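Local coordinates for protein beta sliding clamp (PDB 6DJ8) that probably forms a ring-shaped head-to-tail homodimer around DNA that tethers DNA polymerases and other proteins to it and gives replication its processivity, at residues C17-N20 with Q21-E25; V79-A83 with S84-D88; V220-K223 with I224-L228; S349-V352 with E353-V357. All coordinates share one frame; numbering follows the deposited sequence.

Contact 1: C17-N20 with Q21-E25; sequences CETN and QIMNE
Three backbone carbonyls of the opening turn of helix 19-29, those of E18, T19 and N20, are each met by an amide four residues on. I22 N reaches E18 O at 3.0 Å with an almost straight N-H...O angle of 172°, while M23 N bonds T19 O at 2.9 Å and N24 N bonds N20 O at 3.1 Å. E18 holds the N-cap position, and its own amide is served by a water, which accepts from E18 N (2.8 Å) and donates to Q21 OE1 (2.9 Å). The extended chain of Q21, with CG anti to the backbone N (chi1 -177°), carries the amide oxygen out to this water. N24 ND2 and N20 OD1 make a weak hydrogen bond of 3.3 Å, bent to 121°, between amide planes that stand nearly perpendicular; both residues are exposed, where polar amides are at home. The buried hydroxyl of T19 has its partner elsewhere, at Y96 O. C17 SG lies against I22 CG2 at 3.6 Å, a small thiol fitting beside a branched aliphatic chain that also packs on I69 and V90. The chemistry thus divides by place: the main-chain acceptors are satisfied by regular bonds inside the helix, the side-chain amides nearer the surface make a weak bond and a water bridge, and the buried C17 and I22 meet through apolar packing.

Contact 2: V79-A83 with S84-D88; sequences VLINA and SNFYD
This is a capped strand-to-helix junction, placed where strand 77-82, outermost in its antiparallel sheet within this chain, runs into helix 83-92: N82 caps the helix, and I81 just before it packs on F86. The chain turns sharply here, strand and helix segments lying at 87° to one another. N82 OD1 accepts from the backbone N85 N at 2.9 Å, the donor tilted 22° from the plane of the side-chain carbonyl, so one of the amides left without a helical partner in the first turn is satisfied. The side chain reaches there because CG is anti to the backbone N (chi1 176°). Asparagine suits the place because its side chain is short and ends in an acceptor, which can turn back to the amides of the first turn. Regular helical bonds follow, F86 N to N82 O (3.1 Å) and Y87 N to A83 O (2.9 Å). On the inner side I81 CD1 comes within 3.9 Å of F86 CB, and the two side chains cross at about a right angle; L110 and I26 continue this apolar packing. Towards the partner molecule, N85 and D88 pack on R324 of the second subunit. The arrangement is an N-capped entry into one of the two helices that pack side by side in the N-terminal domain, 83-92 against 19-29, a pair that in this family probably faces the central DNA channel.

Contact 3: V220-K223 with I224-L228; sequences VPVK and IFNFL
V220, I224 and F225 form an apolar cluster in which the phenyl ring is met from two directions. Over one face of the F225 ring stands I224 CG2, 3.8 Å above the plane and displaced toward the rim. V220 crosses F225 at about a right angle and brings its CG1 to 3.4 Å from F225 CE2, a close fit; V220 CG1 also lies 3.7 Å from I224 CG2, so it bridges both neighbours. F225 CG sits beside its backbone N, anti to the carbonyl carbon (chi1 -63°), which swings the ring back toward strand 218-221 and places V222 CA at its edge, in plane. A large flat group suits this position, because the ring is wedged between helix 157-167 (F160, I164) and strand 246-251 (F247). The carbonyls of V222 and K223 are satisfied within the turn. V222 O accepts twice: N226 N lies nearly in line with the carbonyl at 3.2 Å, whereas F225 N, at 2.8 Å, comes from above the carbonyl plane, 47° out of it. F227 N bonds K223 O at 3.0 Å. K223 runs out fully extended, and its ammonium group forms a salt bridge with D60, well away from the apolar side. The chemistry implies a junction in which apolar packing among V220, I224 and F225 is joined to a V222 carbonyl that takes two amides, one nearly straight and one bent, with the lysine charge carried off to its own partner.

Contact 4: S349-V352 with E353-V357; sequences SYFV and EAISV
Near the start of helix 348-355, S349 O accepts from E353 N at 2.8 Å, and E353 CB rests against the same oxygen. S349 OG bonds R302, a good use of a small polar residue at a partly exposed place, while the E353 carboxylate turns to R202 in a salt bridge. Next, Y350 O receives A354 N at 2.9 Å. The methyl of A354 packs on H385 and L375 of neighbouring strands, and a side chain this small suits a helix face set against a sheet; the Y350 ring leads elsewhere, and its hydroxyl bonds N199. F351 makes the apolar side-chain contact between the two segments: F351 CE1 is 3.8 Å from I355 CG2, the two chains passing at a slant, one turn apart. I355 has CG1 between its backbone N and carbonyl carbon (chi1 73°), which lays CG2 beside the backbone N, facing F351 O and the ring, while I355 N bonds F351 O almost in line with the carbonyl. Both residues pack on L291 of helix 284-294, where bulky hydrocarbon is wanted. V352, the last of the first segment, follows: V352 O accepts from S356 N at 3.0 Å, with a bent N-H...O angle of 140°. S356 OG folds back to donate to E353 O (2.8 Å), and V357 N reaches A354 O, three residues earlier. Helix 348-355 is thus a short amphipathic helix, polar where S349 and E353 meet arginines and apolar where it pairs with helix 284-294 on the sheets of the C-terminal domain, the two-helix plan of domains in this family.

Overall arrangement
Contacts 1 and 2 belong to one domain and touch each other: M23 meets Y87 and I22 meets F86, so helices 19-29 and 83-92 pack side by side. Contact 3, in the central domain, lies near the middle of the chain; contact 4 lies on the opposite side of the chain's centre from contacts 1 and 2. Contacts 1 to 3 each join a strand to the start of a helix, whereas contact 4 follows a single helix. Contact 3 is buried and relies on hydrocarbon packing. The other three are only partly buried and mix apolar with polar links: water and a weak asparagine bond, an asparagine cap with neighbours on the second subunit, and arginine partners respectively.

Contact 1: C17-N20 with Q21-E25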
loop_
_atom_site.group_PDB
_atom_site.type_symbol
_atom_site.label_atom_id
_atom_site.label_comp_id
_atom_site.label_asym_id
_atom_site.label_seq_id
_atom_site.Cartn_x
_atom_site.Cartn_y
_atom_site.Cartn_z
ATOM N N CYS A 17 23.773 18.835 11.014
ATOM C CA CYS A 17 23.862 17.921 9.889
ATOM C C CYS A 17 22.894 18.358 8.803
ATOM O O CYS A 17 22.001 19.188 9.017
ATOM C CB CYS A 17 23.552 16.487 10.303
ATOM S SG CYS A 17 21.887 16.290 10.911
ATOM N N GLU A 18 23.090 17.792 7.625
ATOM C CA GLU A 18 22.141 17.963 6.535
ATOM C C GLU A 18 20.938 17.058 6.786
ATOM O O GLU A 18 21.084 15.835 6.940
ATOM C CB GLU A 18 22.818 17.656 5.198
ATOM C CG GLU A 18 21.915 17.737 3.989
ATOM C CD GLU A 18 22.697 17.938 2.704
ATOM O OE1 GLU A 18 23.872 18.368 2.781
ATOM O OE2 GLU A 18 22.135 17.669 1.622
ATOM N N THR A 19 19.750 17.661 6.846
ATOM C CA THR A 19 18.551 16.919 7.222
ATOM C C THR A 19 18.292 15.749 6.281
ATOM O O THR A 19 18.014 14.629 6.729
ATOM C CB THR A 19 17.350 17.860 7.231
ATOM O OG1 THR A 19 17.647 18.989 8.069
ATOM C CG2 THR A 19 16.137 17.155 7.774
ATOM N N ASN A 20 18.316 16.000 4.969
ATOM C CA ASN A 20 18.007 14.926 4.033
ATOM C C ASN A 20 19.031 13.803 4.140
ATOM O O ASN A 20 18.682 12.623 4.029
ATOM C CB ASN A 20 17.943 15.457 2.603
ATOM C CG ASN A 20 17.383 14.415 1.626
ATOM O OD1 ASN A 20 18.129 13.795 0.863
ATOM N ND2 ASN A 20 16.073 14.195 1.681
ATOM N N GLN A 21 20.293 14.145 4.396
ATOM C CA GLN A 21 21.316 13.101 4.488
ATOM C C GLN A 21 21.080 12.225 5.706
ATOM O O GLN A 21 21.024 10.996 5.597
ATOM C CB GLN A 21 22.711 13.714 4.547
ATOM C CG GLN A 21 23.822 12.662 4.566
ATOM C CD GLN A 21 25.193 13.291 4.541
ATOM O OE1 GLN A 21 25.354 14.448 4.943
ATOM N NE2 GLN A 21 26.187 12.549 4.048
ATOM N N ILE A 22 20.911 12.836 6.885
ATOM C CA ILE A 22 20.751 11.987 8.059
ATOM C C ILE A 22 19.426 11.234 7.989
ATOM O O ILE A 22 19.313 10.120 8.514
ATOM C CB ILE A 22 20.900 12.787 9.364
ATOM C CG1 ILE A 22 21.087 11.798 10.528
ATOM C CG2 ILE A 22 19.703 13.745 9.548
ATOM C CD1 ILE A 22 21.245 12.416 11.887
ATOM N N MET A 23 18.414 11.800 7.319
ATOM C CA MET A 23 17.170 11.057 7.125
ATOM C C MET A 23 17.427 9.767 6.341
ATOM O O MET A 23 16.975 8.680 6.729
ATOM C CB MET A 23 16.122 11.926 6.397
ATOM C CG MET A 23 14.789 11.233 6.244
ATOM S SD MET A 23 13.567 12.265 5.393
ATOM C CE MET A 23 13.900 13.872 6.182
ATOM N N ASN A 24 18.160 9.870 5.234
ATOM C CA ASN A 24 18.435 8.678 4.428
ATOM C C ASN A 24 19.235 7.646 5.214
ATOM O O ASN A 24 18.936 6.446 5.160
ATOM C CB ASN A 24 19.184 9.069 3.153
ATOM C CG ASN A 24 18.308 9.832 2.175
ATOM O OD1 ASN A 24 17.078 9.736 2.217
ATOM N ND2 ASN A 24 18.939 10.598 1.291
ATOM N N GLU A 25 20.248 8.093 5.962
ATOM C CA GLU A 25 21.103 7.141 6.671
ATOM C C GLU A 25 20.357 6.480 7.817
ATOM O O GLU A 25 20.580 5.301 8.104
ATOM C CB GLU A 25 22.365 7.829 7.189
ATOM C CG GLU A 25 23.234 8.469 6.116
ATOM C CD GLU A 25 23.795 7.476 5.076
ATOM O OE1 GLU A 25 23.566 6.249 5.176
ATOM O OE2 GLU A 25 24.486 7.948 4.154
HETATM O O HOH W 1 25.276 16.077 7.316
#

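Contact 2: V79-A83 with S84-D88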
loop_
_atom_site.group_PDB
_atom_site.type_symbol
_atom_site.label_atom_id
_atom_site.label_comp_id
_atom_site.label_asym_id
_atom_site.label_seq_id
_atom_site.Cartn_x
_atom_site.Cartn_y
_atom_site.Cartn_z
ATOM N N VAL A 79 24.877 8.823 21.824
ATOM C CA VAL A 79 23.460 8.801 22.182
ATOM C C VAL A 79 22.831 7.516 21.655
ATOM O O VAL A 79 23.009 7.168 20.485
ATOM C CB VAL A 79 22.697 10.020 21.619
ATOM C CG1 VAL A 79 21.219 9.831 21.823
ATOM C CG2 VAL A 79 23.144 11.286 22.326
ATOM N N LEU A 80 22.102 6.814 22.517
ATOM C CA LEU A 80 21.280 5.680 22.116
ATOM C C LEU A 80 19.825 6.134 22.070
ATOM O O LEU A 80 19.289 6.602 23.086
ATOM C CB LEU A 80 21.452 4.525 23.095
ATOM C CG LEU A 80 20.825 3.186 22.735
ATOM C CD1 LEU A 80 21.564 2.583 21.543
ATOM C CD2 LEU A 80 20.883 2.248 23.940
ATOM N N ILE A 81 19.190 6.022 20.908
ATOM C CA ILE A 81 17.840 6.556 20.736
ATOM C C ILE A 81 17.016 5.616 19.870
ATOM O O ILE A 81 17.507 5.076 18.877
ATOM C CB ILE A 81 17.862 7.974 20.137
ATOM C CG1 ILE A 81 16.434 8.506 19.920
ATOM C CG2 ILE A 81 18.610 8.005 18.822
ATOM C CD1 ILE A 81 16.441 9.951 19.538
ATOM N N ASN A 82 15.758 5.421 20.260
ATOM C CA ASN A 82 14.809 4.630 19.487
ATOM C C ASN A 82 14.815 5.045 18.026
ATOM O O ASN A 82 14.626 6.220 17.709
ATOM C CB ASN A 82 13.415 4.794 20.090
ATOM C CG ASN A 82 12.358 4.091 19.290
ATOM O OD1 ASN A 82 11.643 4.716 18.496
ATOM N ND2 ASN A 82 12.266 2.776 19.464
ATOM N N ALA A 83 15.048 4.070 17.129
ATOM C CA ALA A 83 15.278 4.395 15.724
ATOM C C ALA A 83 14.038 4.999 15.072
ATOM O O ALA A 83 14.150 5.918 14.257
ATOM C CB ALA A 83 15.698 3.142 14.948
ATOM N N SER A 84 12.862 4.445 15.372
ATOM C CA SER A 84 11.620 4.906 14.756
ATOM C C SER A 84 11.301 6.350 15.158
ATOM O O SER A 84 10.904 7.171 14.318
ATOM C CB SER A 84 10.488 3.952 15.153
ATOM O OG SER A 84 9.245 4.355 14.617
ATOM N N ASN A 85 11.484 6.687 16.436
ATOM C CA ASN A 85 11.234 8.062 16.867
ATOM C C ASN A 85 12.231 9.029 16.242
ATOM O O ASN A 85 11.855 10.119 15.798
ATOM C CB ASN A 85 11.286 8.167 18.388
ATOM C CG ASN A 85 10.121 7.478 19.056
ATOM O OD1 ASN A 85 9.166 7.074 18.393
ATOM N ND2 ASN A 85 10.187 7.346 20.377
ATOM N N PHE A 86 13.507 8.648 16.195
ATOM C CA PHE A 86 14.514 9.532 15.625
ATOM C C PHE A 86 14.239 9.786 14.155
ATOM O O PHE A 86 14.357 10.917 13.675
ATOM C CB PHE A 86 15.905 8.911 15.809
ATOM C CG PHE A 86 17.030 9.861 15.548
ATOM C CD1 PHE A 86 16.897 11.211 15.825
ATOM C CD2 PHE A 86 18.219 9.407 15.003
ATOM C CE1 PHE A 86 17.933 12.089 15.580
ATOM C CE2 PHE A 86 19.260 10.279 14.766
ATOM C CZ PHE A 86 19.110 11.629 15.054
ATOM N N TYR A 87 13.887 8.731 13.419
ATOM C CA TYR A 87 13.503 8.891 12.024
ATOM C C TYR A 87 12.307 9.825 11.891
ATOM O O TYR A 87 12.274 10.692 11.009
ATOM C CB TYR A 87 13.181 7.521 11.421
ATOM C CG TYR A 87 12.884 7.551 9.943
ATOM C CD1 TYR A 87 13.826 8.032 9.048
ATOM C CD2 TYR A 87 11.666 7.096 9.438
ATOM C CE1 TYR A 87 13.577 8.064 7.682
ATOM C CE2 TYR A 87 11.401 7.123 8.058
ATOM C CZ TYR A 87 12.373 7.606 7.194
ATOM O OH TYR A 87 12.163 7.647 5.839
ATOM N N ASP A 88 11.300 9.645 12.742
ATOM C CA ASP A 88 10.130 10.518 12.678
ATOM C C ASP A 88 10.518 11.970 12.910
ATOM O O ASP A 88 10.062 12.868 12.186
ATOM C CB ASP A 88 9.092 10.063 13.697
ATOM C CG ASP A 88 8.351 8.821 13.244
ATOM O OD1 ASP A 88 8.502 8.439 12.068
ATOM O OD2 ASP A 88 7.630 8.220 14.063
#

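Contact 3: V220-K223 with I224-L228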
loop_
_atom_site.group_PDB
_atom_site.type_symbol
_atom_site.label_atom_id
_atom_site.label_comp_id
_atom_site.label_asym_id
_atom_site.label_seq_id
_atom_site.Cartn_x
_atom_site.Cartn_y
_atom_site.Cartn_z
ATOM N N VAL A 220 26.586 -17.701 4.437
ATOM C CA VAL A 220 26.221 -16.380 4.948
ATOM C C VAL A 220 24.701 -16.274 4.995
ATOM O O VAL A 220 24.049 -16.469 3.966
ATOM C CB VAL A 220 26.798 -15.260 4.068
ATOM C CG1 VAL A 220 26.446 -13.895 4.669
ATOM C CG2 VAL A 220 28.310 -15.425 3.922
ATOM N N PRO A 221 24.110 -15.942 6.135
ATOM C CA PRO A 221 22.651 -15.791 6.192
ATOM C C PRO A 221 22.186 -14.789 5.155
ATOM O O PRO A 221 22.832 -13.768 4.915
ATOM C CB PRO A 221 22.383 -15.299 7.619
ATOM C CG PRO A 221 23.569 -15.802 8.412
ATOM C CD PRO A 221 24.719 -15.631 7.445
ATOM N N VAL A 222 21.075 -15.119 4.492
ATOM C CA VAL A 222 20.652 -14.303 3.370
ATOM C C VAL A 222 20.249 -12.890 3.809
ATOM O O VAL A 222 20.313 -11.963 2.998
ATOM C CB VAL A 222 19.513 -15.003 2.597
ATOM C CG1 VAL A 222 18.197 -15.053 3.438
ATOM C CG2 VAL A 222 19.290 -14.291 1.262
ATOM N N LYS A 223 19.852 -12.688 5.065
ATOM C CA LYS A 223 19.288 -11.380 5.431
ATOM C C LYS A 223 20.242 -10.242 5.083
ATOM O O LYS A 223 19.815 -9.216 4.537
ATOM C CB LYS A 223 18.925 -11.332 6.914
ATOM C CG LYS A 223 18.388 -9.965 7.376
ATOM C CD LYS A 223 18.015 -9.977 8.841
ATOM C CE LYS A 223 17.396 -8.630 9.281
ATOM N NZ LYS A 223 17.122 -8.645 10.748
ATOM N N ILE A 224 21.551 -10.431 5.316
ATOM C CA ILE A 224 22.472 -9.332 5.028
ATOM C C ILE A 224 22.448 -8.969 3.549
ATOM O O ILE A 224 22.647 -7.802 3.190
ATOM C CB ILE A 224 23.911 -9.638 5.511
ATOM C CG1 ILE A 224 24.715 -8.331 5.517
ATOM C CG2 ILE A 224 24.585 -10.672 4.607
ATOM C CD1 ILE A 224 26.079 -8.442 6.168
ATOM N N PHE A 225 22.169 -9.937 2.664
ATOM C CA PHE A 225 22.135 -9.600 1.246
ATOM C C PHE A 225 20.874 -8.823 0.885
ATOM O O PHE A 225 20.929 -7.906 0.064
ATOM C CB PHE A 225 22.279 -10.871 0.398
ATOM C CG PHE A 225 23.600 -11.539 0.615
ATOM C CD1 PHE A 225 24.752 -10.978 0.093
ATOM C CD2 PHE A 225 23.714 -12.642 1.440
ATOM C CE1 PHE A 225 26.000 -11.551 0.341
ATOM C CE2 PHE A 225 24.942 -13.212 1.683
ATOM C CZ PHE A 225 26.093 -12.661 1.131
ATOM N N ASN A 226 19.732 -9.173 1.475
ATOM C CA ASN A 226 18.546 -8.335 1.281
ATOM C C ASN A 226 18.815 -6.916 1.757
ATOM O O ASN A 226 18.518 -5.952 1.052
ATOM C CB ASN A 226 17.352 -8.950 2.005
ATOM C CG ASN A 226 16.937 -10.279 1.380
ATOM O OD1 ASN A 226 17.046 -10.441 0.167
ATOM N ND2 ASN A 226 16.465 -11.225 2.195
ATOM N N PHE A 227 19.502 -6.781 2.893
ATOM C CA PHE A 227 19.858 -5.461 3.425
ATOM C C PHE A 227 20.764 -4.700 2.460
ATOM O O PHE A 227 20.514 -3.531 2.119
ATOM C CB PHE A 227 20.554 -5.680 4.771
ATOM C CG PHE A 227 20.902 -4.435 5.517
ATOM C CD1 PHE A 227 20.010 -3.373 5.593
ATOM C CD2 PHE A 227 22.094 -4.366 6.223
ATOM C CE1 PHE A 227 20.323 -2.236 6.333
ATOM C CE2 PHE A 227 22.418 -3.235 6.964
ATOM C CZ PHE A 227 21.527 -2.169 7.012
ATOM N N LEU A 228 21.805 -5.382 1.984
ATOM C CA LEU A 228 22.831 -4.778 1.147
ATOM C C LEU A 228 22.262 -4.233 -0.154
ATOM O O LEU A 228 22.717 -3.194 -0.648
ATOM C CB LEU A 228 23.890 -5.834 0.816
ATOM C CG LEU A 228 24.961 -6.068 1.868
ATOM C CD1 LEU A 228 25.729 -7.306 1.499
ATOM C CD2 LEU A 228 25.854 -4.862 1.859
#

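Contact 4: S349-V352 with E353-V357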
loop_
_atom_site.group_PDB
_atom_site.type_symbol
_atom_site.label_atom_id
_atom_site.label_comp_id
_atom_site.label_asym_id
_atom_site.label_seq_id
_atom_site.Cartn_x
_atom_site.Cartn_y
_atom_site.Cartn_z
ATOM N N SER A 349 4.572 -19.375 -8.142
ATOM C CA SER A 349 5.308 -18.301 -7.473
ATOM C C SER A 349 6.810 -18.442 -7.728
ATOM O O SER A 349 7.492 -17.454 -8.026
ATOM C CB SER A 349 5.004 -18.298 -5.975
ATOM O OG SER A 349 3.658 -17.927 -5.734
ATOM N N TYR A 350 7.329 -19.669 -7.658
ATOM C CA TYR A 350 8.744 -19.896 -7.977
ATOM C C TYR A 350 9.051 -19.468 -9.401
ATOM O O TYR A 350 10.052 -18.790 -9.663
ATOM C CB TYR A 350 9.095 -21.367 -7.790
ATOM C CG TYR A 350 9.047 -21.892 -6.370
ATOM C CD1 TYR A 350 9.022 -21.029 -5.278
ATOM C CD2 TYR A 350 9.048 -23.270 -6.125
ATOM C CE1 TYR A 350 8.976 -21.518 -3.982
ATOM C CE2 TYR A 350 9.008 -23.770 -4.842
ATOM C CZ TYR A 350 8.978 -22.885 -3.771
ATOM O OH TYR A 350 8.940 -23.374 -2.490
ATOM N N PHE A 351 8.196 -19.874 -10.340
ATOM C CA PHE A 351 8.395 -19.558 -11.751
ATOM C C PHE A 351 8.440 -18.049 -11.949
ATOM O O PHE A 351 9.392 -17.506 -12.522
ATOM C CB PHE A 351 7.248 -20.195 -12.561
ATOM C CG PHE A 351 7.521 -20.380 -14.038
ATOM C CD1 PHE A 351 8.790 -20.204 -14.579
ATOM C CD2 PHE A 351 6.484 -20.748 -14.888
ATOM C CE1 PHE A 351 9.015 -20.389 -15.949
ATOM C CE2 PHE A 351 6.703 -20.954 -16.269
ATOM C CZ PHE A 351 7.959 -20.762 -16.799
ATOM N N VAL A 352 7.426 -17.353 -11.429
ATOM C CA VAL A 352 7.333 -15.902 -11.587
ATOM C C VAL A 352 8.502 -15.215 -10.893
ATOM O O VAL A 352 9.119 -14.299 -11.450
ATOM C CB VAL A 352 5.986 -15.383 -11.035
ATOM C CG1 VAL A 352 5.992 -13.860 -10.937
ATOM C CG2 VAL A 352 4.808 -15.878 -11.898
ATOM N N GLU A 353 8.801 -15.620 -9.650
ATOM C CA GLU A 353 9.924 -15.004 -8.948
ATOM C C GLU A 353 11.208 -15.162 -9.737
ATOM O O GLU A 353 12.010 -14.230 -9.829
ATOM C CB GLU A 353 10.112 -15.618 -7.564
ATOM C CG GLU A 353 9.823 -14.715 -6.437
ATOM C CD GLU A 353 10.485 -15.189 -5.154
ATOM O OE1 GLU A 353 11.029 -14.317 -4.417
ATOM O OE2 GLU A 353 10.461 -16.424 -4.902
ATOM N N ALA A 354 11.437 -16.356 -10.290
ATOM C CA ALA A 354 12.690 -16.587 -10.994
ATOM C C ALA A 354 12.756 -15.738 -12.259
ATOM O O ALA A 354 13.724 -15.004 -12.478
ATOM C CB ALA A 354 12.849 -18.079 -11.308
ATOM N N ILE A 355 11.705 -15.768 -13.082
ATOM C CA ILE A 355 11.850 -15.055 -14.343
ATOM C C ILE A 355 11.894 -13.544 -14.131
ATOM O O ILE A 355 12.406 -12.823 -14.994
ATOM C CB ILE A 355 10.737 -15.437 -15.332
ATOM C CG1 ILE A 355 9.414 -14.811 -14.913
ATOM C CG2 ILE A 355 10.633 -16.948 -15.462
ATOM C CD1 ILE A 355 8.314 -15.126 -15.894
ATOM N N SER A 356 11.431 -13.048 -12.979
ATOM C CA SER A 356 11.463 -11.610 -12.746
ATOM C C SER A 356 12.880 -11.064 -12.603
ATOM O O SER A 356 13.063 -9.848 -12.668
ATOM C CB SER A 356 10.645 -11.255 -11.497
ATOM O OG SER A 356 11.406 -11.506 -10.316
ATOM N N VAL A 357 13.897 -11.909 -12.426
ATOM C CA VAL A 357 15.255 -11.384 -12.355
ATOM C C VAL A 357 15.972 -11.429 -13.690
ATOM O O VAL A 357 17.087 -10.901 -13.795
ATOM C CB VAL A 357 16.076 -12.098 -11.259
ATOM C CG1 VAL A 357 15.302 -12.082 -9.938
ATOM C CG2 VAL A 357 16.434 -13.529 -11.668
#